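Local coordinates for protein NADPH-quinone reductase (Pediococcus pentosaceus ATCC 25745, PDB 3HA2) that probably passes electrons from NAD(P)H to quinones with the help of FMN, this chain being its flavodoxin-like part, at residues Gln2-Val7 against Ser47-Asn52; Asp53-Glu58 against Glu91-Gly96; Ile6-Glu11 against His34-Asp39. One frame throughout, in Å; residues are numbered along the deposited sequence.

Contact 1: Gln2-Val7 against Ser47-Asn52; sequences QTLIIV and SLLLQN
Leu4 of strand 3-7 meets Leu48, Leu49 and Asn52 where helix 42-50 lies over the parallel sheet of this flavodoxin-like fold. That helix belongs to the crossover leading from strand 31-35, past strand 3-7, to strand 54-60. With its CG anti to the backbone N (chi1 177°), Leu4 directs CD2 at the helix, where it lies 3.8 Å from Leu48 CB and 4.1 Å from Leu49 CD2. The Leu4 and Leu48 side chains cross at about a right angle. Leu49 also packs on Trp73 and Val77 of helix 68-77, so its side chain meets apolar groups of both sheet and helix, a setting that suits leucine.

At its base Leu4 meets an amide instead of a hydrocarbon: its CB is 3.5 Å from Asn52 CG. Asn52 turns back on its own helix, and its ND2 donates to Leu48 O over 2.8 Å at 165°, with the acceptor close to the amide plane. This bond fixes which end of the amide is which, sending OD1 to the strand, 3.1 Å from Thr3 C and 3.5 Å from Gln2 CB.

Neither Thr3 N nor Leu4 N donates to OD1 at a usable angle. The polar bond of Asn52 therefore stays on the helix side, holding the amide in its orientation, while the strand is met by van der Waals packing.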
loop_
_atom_site.group_PDB
_atom_site.type_symbol
_atom_site.label_atom_id
_atom_site.label_comp_id
_atom_site.label_asym_id
_atom_site.label_seq_id
_atom_site.Cartn_x
_atom_site.Cartn_y
_atom_site.Cartn_z
ATOM N N GLN A 2 -18.003 -13.151 15.865
ATOM C CA GLN A 2 -18.430 -11.853 15.382
ATOM C C GLN A 2 -17.452 -11.400 14.301
ATOM O O GLN A 2 -16.224 -11.505 14.468
ATOM C CB GLN A 2 -18.467 -10.836 16.535
ATOM C CG GLN A 2 -19.248 -11.297 17.777
ATOM C CD GLN A 2 -20.729 -11.515 17.507
ATOM O OE1 GLN A 2 -21.405 -10.635 16.980
ATOM N NE2 GLN A 2 -21.246 -12.685 17.892
ATOM N N THR A 3 -18.004 -10.893 13.203
ATOM C CA THR A 3 -17.199 -10.451 12.057
ATOM C C THR A 3 -17.406 -8.971 11.789
ATOM O O THR A 3 -18.538 -8.479 11.788
ATOM C CB THR A 3 -17.578 -11.247 10.788
ATOM O OG1 THR A 3 -17.401 -12.642 11.038
ATOM C CG2 THR A 3 -16.724 -10.848 9.592
ATOM N N LEU A 4 -16.292 -8.271 11.571
ATOM C CA LEU A 4 -16.306 -6.863 11.232
ATOM C C LEU A 4 -15.814 -6.719 9.802
ATOM O O LEU A 4 -14.706 -7.153 9.473
ATOM C CB LEU A 4 -15.353 -6.088 12.178
ATOM C CG LEU A 4 -15.180 -4.584 11.939
ATOM C CD1 LEU A 4 -16.518 -3.823 12.065
ATOM C CD2 LEU A 4 -14.134 -4.015 12.907
ATOM N N ILE A 5 -16.635 -6.102 8.954
ATOM C CA ILE A 5 -16.240 -5.845 7.575
ATOM C C ILE A 5 -15.941 -4.353 7.414
ATOM O O ILE A 5 -16.844 -3.516 7.488
ATOM C CB ILE A 5 -17.303 -6.331 6.579
ATOM C CG1 ILE A 5 -17.645 -7.813 6.844
ATOM C CG2 ILE A 5 -16.803 -6.153 5.125
ATOM C CD1 ILE A 5 -18.816 -8.286 6.015
ATOM N N ILE A 6 -14.658 -4.046 7.218
ATOM C CA ILE A 6 -14.193 -2.675 6.978
ATOM C C ILE A 6 -14.302 -2.409 5.482
ATOM O O ILE A 6 -13.535 -2.962 4.680
ATOM C CB ILE A 6 -12.708 -2.478 7.378
ATOM C CG1 ILE A 6 -12.448 -2.909 8.830
ATOM C CG2 ILE A 6 -12.281 -1.008 7.137
ATOM C CD1 ILE A 6 -13.304 -2.189 9.858
ATOM N N VAL A 7 -15.274 -1.587 5.124
ATOM C CA VAL A 7 -15.610 -1.340 3.726
ATOM C C VAL A 7 -14.918 -0.059 3.309
ATOM O O VAL A 7 -15.361 1.045 3.659
ATOM C CB VAL A 7 -17.137 -1.250 3.525
ATOM C CG1 VAL A 7 -17.499 -1.008 2.050
ATOM C CG2 VAL A 7 -17.793 -2.522 4.022
ATOM N N SER A 47 -12.362 0.216 19.184
ATOM C CA SER A 47 -13.446 -0.446 19.896
ATOM C C SER A 47 -14.083 -1.543 19.050
ATOM O O SER A 47 -14.327 -2.640 19.546
ATOM C CB SER A 47 -14.517 0.544 20.322
ATOM O OG SER A 47 -15.482 -0.136 21.104
ATOM N N LEU A 48 -14.362 -1.238 17.784
ATOM C CA LEU A 48 -14.967 -2.234 16.890
ATOM C C LEU A 48 -14.048 -3.430 16.678
ATOM O O LEU A 48 -14.498 -4.579 16.682
ATOM C CB LEU A 48 -15.341 -1.596 15.549
ATOM C CG LEU A 48 -16.516 -0.614 15.580
ATOM C CD1 LEU A 48 -16.669 0.023 14.198
ATOM C CD2 LEU A 48 -17.815 -1.324 15.981
ATOM N N LEU A 49 -12.756 -3.174 16.496
ATOM C CA LEU A 49 -11.796 -4.275 16.370
ATOM C C LEU A 49 -11.808 -5.198 17.584
ATOM O O LEU A 49 -11.839 -6.430 17.441
ATOM C CB LEU A 49 -10.389 -3.749 16.130
ATOM C CG LEU A 49 -10.207 -3.080 14.767
ATOM C CD1 LEU A 49 -8.948 -2.232 14.815
ATOM C CD2 LEU A 49 -10.088 -4.104 13.673
ATOM N N LEU A 50 -11.805 -4.602 18.772
ATOM C CA LEU A 50 -11.757 -5.376 20.008
ATOM C C LEU A 50 -12.985 -6.270 20.165
ATOM O O LEU A 50 -12.902 -7.318 20.798
ATOM C CB LEU A 50 -11.607 -4.455 21.223
ATOM C CG LEU A 50 -10.252 -3.768 21.444
ATOM C CD1 LEU A 50 -10.323 -2.815 22.636
ATOM C CD2 LEU A 50 -9.143 -4.779 21.660
ATOM N N GLN A 51 -14.105 -5.842 19.587
ATOM C CA GLN A 51 -15.397 -6.515 19.743
ATOM C C GLN A 51 -15.610 -7.618 18.700
ATOM O O GLN A 51 -16.633 -8.300 18.720
ATOM C CB GLN A 51 -16.535 -5.498 19.614
ATOM C CG GLN A 51 -16.622 -4.482 20.748
ATOM C CD GLN A 51 -17.617 -3.366 20.454
ATOM O OE1 GLN A 51 -17.305 -2.184 20.611
ATOM N NE2 GLN A 51 -18.816 -3.736 20.017
ATOM N N ASN A 52 -14.675 -7.767 17.767
ATOM C CA ASN A 52 -14.861 -8.743 16.686
ATOM C C ASN A 52 -13.733 -9.755 16.609
ATOM O O ASN A 52 -12.617 -9.470 17.046
ATOM C CB ASN A 52 -15.104 -8.044 15.342
ATOM C CG ASN A 52 -16.473 -7.385 15.277
ATOM O OD1 ASN A 52 -17.431 -7.982 14.776
ATOM N ND2 ASN A 52 -16.585 -6.176 15.823
#

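Contact 2: Asp53-Glu58 against Glu91-Gly96; sequences DRIILE and EGKELG
Glu94 OE1 takes two N-H groups of Arg54 at once, from NE at 2.7 Å and from NH2 at 2.8 Å. The carboxylate oxygen lies almost exactly in the guanidinium plane, and the arginine grips it side-on. On the carboxylate, NE comes to the anti side and NH2 to the syn side, both from the same face of its plane, which is turned 30° from that of the guanidinium. A bend at chi3 of Arg54 (-65°) swings this edge across to its bridge partner. NH2 also donates to Asn166 O, which gives the buried arginine a second hold. An alanine in place of Arg54 would remove both N-H groups from OE1 and is likely to leave the Glu94 carboxylate without its charge partner and freer to turn.

Beneath the salt bridge runs a parallel ladder, the strand segments only 17° apart. Glu94 N donates to Asp53 O, Ile55 N to Glu94 O, Gly96 N to Ile55 O and Leu57 N to Gly96 O, the last over 2.8 Å. Glycine suits the place of Gly96 because a CB there would stand about 3.1 Å from Ile56 CG1. On the face of Ile55 and Leu57, Leu95 CD1 packs 4.0 Å from Leu57 CG. Where the ladder begins, a water joins Asp53 OD1 and Lys93 NZ, though Lys93 bonds more directly to Asn52 O and Asp53 OD2 to Gln2 N.

Strand 54-60 lies between strands 3-7 and 94-101, and strand 135-143 follows beyond. From that last strand Leu137 touches both Arg54 and Glu94, while helix 150-165 passes over the same face and Leu49 of helix 42-50 meets Ile55 on the other.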
loop_
_atom_site.group_PDB
_atom_site.type_symbol
_atom_site.label_atom_id
_atom_site.label_comp_id
_atom_site.label_asym_id
_atom_site.label_seq_id
_atom_site.Cartn_x
_atom_site.Cartn_y
_atom_site.Cartn_z
ATOM N N ASP A 53 -14.042 -10.943 16.076
ATOM C CA ASP A 53 -13.107 -12.067 15.990
ATOM C C ASP A 53 -12.499 -12.206 14.602
ATOM O O ASP A 53 -11.356 -12.618 14.457
ATOM C CB ASP A 53 -13.830 -13.382 16.326
ATOM C CG ASP A 53 -14.528 -13.330 17.659
ATOM O OD1 ASP A 53 -13.816 -13.183 18.676
ATOM O OD2 ASP A 53 -15.781 -13.430 17.695
ATOM N N ARG A 54 -13.276 -11.888 13.582
ATOM C CA ARG A 54 -12.780 -11.943 12.215
ATOM C C ARG A 54 -12.930 -10.554 11.608
ATOM O O ARG A 54 -14.012 -9.976 11.624
ATOM C CB ARG A 54 -13.562 -12.969 11.386
ATOM C CG ARG A 54 -13.124 -13.034 9.932
ATOM C CD ARG A 54 -13.861 -14.157 9.181
ATOM N NE ARG A 54 -13.510 -15.471 9.715
ATOM C CZ ARG A 54 -14.145 -16.601 9.412
ATOM N NH1 ARG A 54 -15.182 -16.592 8.575
ATOM N NH2 ARG A 54 -13.752 -17.745 9.964
ATOM N N ILE A 55 -11.827 -10.033 11.089
ATOM C CA ILE A 55 -11.773 -8.689 10.555
ATOM C C ILE A 55 -11.504 -8.840 9.069
ATOM O O ILE A 55 -10.486 -9.415 8.670
ATOM C CB ILE A 55 -10.622 -7.832 11.190
ATOM C CG1 ILE A 55 -10.497 -8.012 12.731
ATOM C CG2 ILE A 55 -10.755 -6.362 10.777
ATOM C CD1 ILE A 55 -11.749 -7.674 13.558
ATOM N N ILE A 56 -12.423 -8.338 8.260
ATOM C CA ILE A 56 -12.279 -8.417 6.821
ATOM C C ILE A 56 -12.080 -7.018 6.254
ATOM O O ILE A 56 -12.850 -6.103 6.546
ATOM C CB ILE A 56 -13.499 -9.106 6.200
ATOM C CG1 ILE A 56 -13.481 -10.597 6.565
ATOM C CG2 ILE A 56 -13.549 -8.875 4.697
ATOM C CD1 ILE A 56 -14.806 -11.317 6.322
ATOM N N LEU A 57 -11.034 -6.846 5.463
ATOM C CA LEU A 57 -10.841 -5.561 4.799
ATOM C C LEU A 57 -11.313 -5.716 3.376
ATOM O O LEU A 57 -10.825 -6.581 2.638
ATOM C CB LEU A 57 -9.379 -5.151 4.808
ATOM C CG LEU A 57 -8.681 -5.227 6.169
ATOM C CD1 LEU A 57 -7.225 -4.746 5.975
ATOM C CD2 LEU A 57 -9.399 -4.437 7.264
ATOM N N GLU A 58 -12.263 -4.868 3.003
ATOM C CA GLU A 58 -12.969 -4.977 1.726
ATOM C C GLU A 58 -12.730 -3.708 0.896
ATOM O O GLU A 58 -13.194 -2.598 1.249
ATOM C CB GLU A 58 -14.465 -5.186 2.000
ATOM C CG GLU A 58 -15.316 -5.303 0.761
ATOM C CD GLU A 58 -16.643 -5.964 1.024
ATOM O OE1 GLU A 58 -16.735 -6.830 1.930
ATOM O OE2 GLU A 58 -17.603 -5.622 0.301
ATOM N N GLU A 91 -4.280 -10.182 18.666
ATOM C CA GLU A 91 -3.747 -11.551 18.733
ATOM C C GLU A 91 -4.859 -12.589 18.702
ATOM O O GLU A 91 -5.788 -12.519 19.499
ATOM C CB GLU A 91 -2.908 -11.757 19.999
ATOM C CG GLU A 91 -2.284 -13.152 20.078
ATOM C CD GLU A 91 -1.355 -13.320 21.266
ATOM O OE1 GLU A 91 -1.287 -12.404 22.129
ATOM O OE2 GLU A 91 -0.687 -14.374 21.330
ATOM N N GLY A 92 -4.764 -13.550 17.784
ATOM C CA GLY A 92 -5.766 -14.616 17.683
ATOM C C GLY A 92 -6.970 -14.310 16.796
ATOM O O GLY A 92 -7.773 -15.212 16.507
ATOM N N LYS A 93 -7.130 -13.051 16.394
ATOM C CA LYS A 93 -8.205 -12.682 15.462
ATOM C C LYS A 93 -7.794 -13.111 14.052
ATOM O O LYS A 93 -6.601 -13.320 13.780
ATOM C CB LYS A 93 -8.502 -11.170 15.519
ATOM C CG LYS A 93 -8.939 -10.676 16.897
ATOM C CD LYS A 93 -9.154 -9.145 16.918
ATOM C CE LYS A 93 -9.372 -8.642 18.338
ATOM N NZ LYS A 93 -10.703 -9.103 18.865
ATOM N N GLU A 94 -8.783 -13.277 13.176
ATOM C CA GLU A 94 -8.534 -13.662 11.795
ATOM C C GLU A 94 -8.584 -12.404 10.960
ATOM O O GLU A 94 -9.410 -11.526 11.218
ATOM C CB GLU A 94 -9.572 -14.675 11.288
ATOM C CG GLU A 94 -9.414 -16.061 11.906
ATOM C CD GLU A 94 -10.588 -16.978 11.640
ATOM O OE1 GLU A 94 -11.713 -16.492 11.449
ATOM O OE2 GLU A 94 -10.380 -18.211 11.637
ATOM N N LEU A 95 -7.677 -12.311 9.984
ATOM C CA LEU A 95 -7.667 -11.190 9.045
ATOM C C LEU A 95 -8.026 -11.745 7.676
ATOM O O LEU A 95 -7.368 -12.669 7.203
ATOM C CB LEU A 95 -6.296 -10.530 8.960
ATOM C CG LEU A 95 -6.237 -9.328 7.998
ATOM C CD1 LEU A 95 -7.157 -8.155 8.483
ATOM C CD2 LEU A 95 -4.799 -8.833 7.771
ATOM N N GLY A 96 -9.059 -11.176 7.064
ATOM C CA GLY A 96 -9.468 -11.541 5.704
ATOM C C GLY A 96 -9.412 -10.329 4.793
ATOM O O GLY A 96 -9.444 -9.174 5.249
HETATM O O HOH W 1 -11.041 -12.148 19.562
#

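Contact 3: Ile6-Glu11 against His34-Asp39; sequences IVAHPE and HPLVAD
Leu36 begins its contact with Ile6-Glu11 at CB, which rests 3.5 Å from Val7 O. CG then points directly away from the backbone N (chi1 -178°), and the chain carries CD2 to the methyl of Ala8, 3.8 Å from Ala8 CB, with Ile6 CG2 slightly farther at 4.3 Å. The same side chain touches Leu69 and Trp73 of helix 68-77, an apolar setting that suits leucine.

Strands 3-7 and 31-35 are the two strands of a beta-alpha-beta unit whose helix is 18-25, and they pair in parallel at one margin of the sheet. In flavodoxins the loop after the first strand takes part in FMN binding, and the chain beyond Ala8 occupies the corresponding place.

Val7 makes both backbone bonds here: its N donates to His34 O over 3.0 Å, and its O accepts from Leu36 N over 2.9 Å. Pro35, between those two partners, is not asked for an N-H by strand 3-7, so proline is tolerated in the outermost strand. On the face shared by Ile6 and His34 the two side chains run side by side, and Ile6 CD1 meets the edge of the imidazole, 4.0 Å from His34 CD2. NE2, the ring atom next to CD2, hydrogen-bonds to Glu45, which holds the ring in this orientation.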
loop_
_atom_site.group_PDB
_atom_site.type_symbol
_atom_site.label_atom_id
_atom_site.label_comp_id
_atom_site.label_asym_id
_atom_site.label_seq_id
_atom_site.Cartn_x
_atom_site.Cartn_y
_atom_site.Cartn_z
ATOM N N ILE A 6 -14.658 -4.046 7.218
ATOM C CA ILE A 6 -14.193 -2.675 6.978
ATOM C C ILE A 6 -14.302 -2.409 5.482
ATOM O O ILE A 6 -13.535 -2.962 4.680
ATOM C CB ILE A 6 -12.708 -2.478 7.378
ATOM C CG1 ILE A 6 -12.448 -2.909 8.830
ATOM C CG2 ILE A 6 -12.281 -1.008 7.137
ATOM C CD1 ILE A 6 -13.304 -2.189 9.858
ATOM N N VAL A 7 -15.274 -1.587 5.124
ATOM C CA VAL A 7 -15.610 -1.340 3.726
ATOM C C VAL A 7 -14.918 -0.059 3.309
ATOM O O VAL A 7 -15.361 1.045 3.659
ATOM C CB VAL A 7 -17.137 -1.250 3.525
ATOM C CG1 VAL A 7 -17.499 -1.008 2.050
ATOM C CG2 VAL A 7 -17.793 -2.522 4.022
ATOM N N ALA A 8 -13.819 -0.219 2.579
ATOM C CA ALA A 8 -12.960 0.897 2.217
ATOM C C ALA A 8 -13.053 1.206 0.737
ATOM O O ALA A 8 -12.037 1.307 0.061
ATOM C CB ALA A 8 -11.507 0.618 2.616
ATOM N N HIS A 9 -14.270 1.297 0.218
ATOM C CA HIS A 9 -14.452 1.812 -1.136
ATOM C C HIS A 9 -14.486 3.328 -1.001
ATOM O O HIS A 9 -15.261 3.846 -0.190
ATOM C CB HIS A 9 -15.727 1.287 -1.767
ATOM C CG HIS A 9 -15.856 1.633 -3.215
ATOM N ND1 HIS A 9 -15.710 0.697 -4.217
ATOM C CD2 HIS A 9 -16.105 2.813 -3.832
ATOM C CE1 HIS A 9 -15.866 1.288 -5.390
ATOM N NE2 HIS A 9 -16.115 2.569 -5.185
ATOM N N PRO A 10 -13.630 4.044 -1.765
ATOM C CA PRO A 10 -13.447 5.488 -1.587
ATOM C C PRO A 10 -14.620 6.335 -2.066
ATOM O O PRO A 10 -14.724 7.502 -1.687
ATOM C CB PRO A 10 -12.217 5.801 -2.448
ATOM C CG PRO A 10 -11.631 4.492 -2.805
ATOM C CD PRO A 10 -12.767 3.533 -2.842
ATOM N N GLU A 11 -15.477 5.769 -2.912
ATOM C CA GLU A 11 -16.685 6.454 -3.353
ATOM C C GLU A 11 -17.892 5.554 -3.138
ATOM O O GLU A 11 -18.683 5.321 -4.056
ATOM C CB GLU A 11 -16.575 6.861 -4.828
ATOM C CG GLU A 11 -15.529 7.936 -5.127
ATOM C CD GLU A 11 -15.814 9.263 -4.438
ATOM O OE1 GLU A 11 -17.004 9.659 -4.340
ATOM O OE2 GLU A 11 -14.838 9.914 -3.993
ATOM N N HIS A 34 -19.229 -2.084 8.084
ATOM C CA HIS A 34 -18.656 -0.846 8.615
ATOM C C HIS A 34 -17.957 -0.024 7.546
ATOM O O HIS A 34 -16.761 -0.217 7.293
ATOM C CB HIS A 34 -17.696 -1.119 9.772
ATOM C CG HIS A 34 -17.213 0.128 10.449
ATOM N ND1 HIS A 34 -18.059 0.979 11.131
ATOM C CD2 HIS A 34 -15.980 0.684 10.523
ATOM C CE1 HIS A 34 -17.364 1.996 11.614
ATOM N NE2 HIS A 34 -16.100 1.839 11.265
ATOM N N PRO A 35 -18.700 0.893 6.907
ATOM C CA PRO A 35 -18.035 1.797 5.965
ATOM C C PRO A 35 -16.954 2.652 6.621
ATOM O O PRO A 35 -17.150 3.195 7.716
ATOM C CB PRO A 35 -19.180 2.671 5.441
ATOM C CG PRO A 35 -20.412 1.862 5.671
ATOM C CD PRO A 35 -20.151 1.133 6.966
ATOM N N LEU A 36 -15.809 2.730 5.959
ATOM C CA LEU A 36 -14.735 3.594 6.386
ATOM C C LEU A 36 -15.011 5.004 5.872
ATOM O O LEU A 36 -15.124 5.238 4.656
ATOM C CB LEU A 36 -13.409 3.029 5.862
ATOM C CG LEU A 36 -12.078 3.688 6.168
ATOM C CD1 LEU A 36 -11.929 3.968 7.656
ATOM C CD2 LEU A 36 -10.954 2.763 5.673
ATOM N N VAL A 37 -15.167 5.943 6.798
ATOM C CA VAL A 37 -15.423 7.336 6.426
ATOM C C VAL A 37 -14.162 8.178 6.577
ATOM O O VAL A 37 -13.269 7.840 7.360
ATOM C CB VAL A 37 -16.592 7.941 7.215
ATOM C CG1 VAL A 37 -17.878 7.179 6.906
ATOM C CG2 VAL A 37 -16.299 7.943 8.734
ATOM N N ALA A 38 -14.090 9.266 5.812
ATOM C CA ALA A 38 -12.883 10.082 5.753
ATOM C C ALA A 38 -12.521 10.627 7.134
ATOM O O ALA A 38 -11.341 10.795 7.441
ATOM C CB ALA A 38 -13.044 11.220 4.744
ATOM N N ASP A 39 -13.526 10.835 7.976
ATOM C CA ASP A 39 -13.287 11.375 9.317
ATOM C C ASP A 39 -13.469 10.326 10.425
ATOM O O ASP A 39 -14.043 10.612 11.475
ATOM C CB ASP A 39 -14.148 12.618 9.546
ATOM C CG ASP A 39 -15.645 12.325 9.484
ATOM O OD1 ASP A 39 -16.052 11.337 8.831
ATOM O OD2 ASP A 39 -16.421 13.088 10.091
#

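All three contacts are built on one parallel sheet. Contacts 1 and 3 share strand 3-7, using its start and its end, and contact 2 lies one strand over, on 54-60, whose backbone bonds to 3-7. Contacts 2 and 3 are strand pairings, mostly buried and held by regular N-H to carbonyl bonds; contact 1 sets a helix on a strand, is only partly buried, and relies on apolar and amide packing. Charge is prominent only in contact 2, near the starts of the strands. Contacts 1 and 2 meet where the backbone of Gln2 pairs with that of Asp53, and contacts 1 and 3 where Leu48 and Leu4 pack on His34.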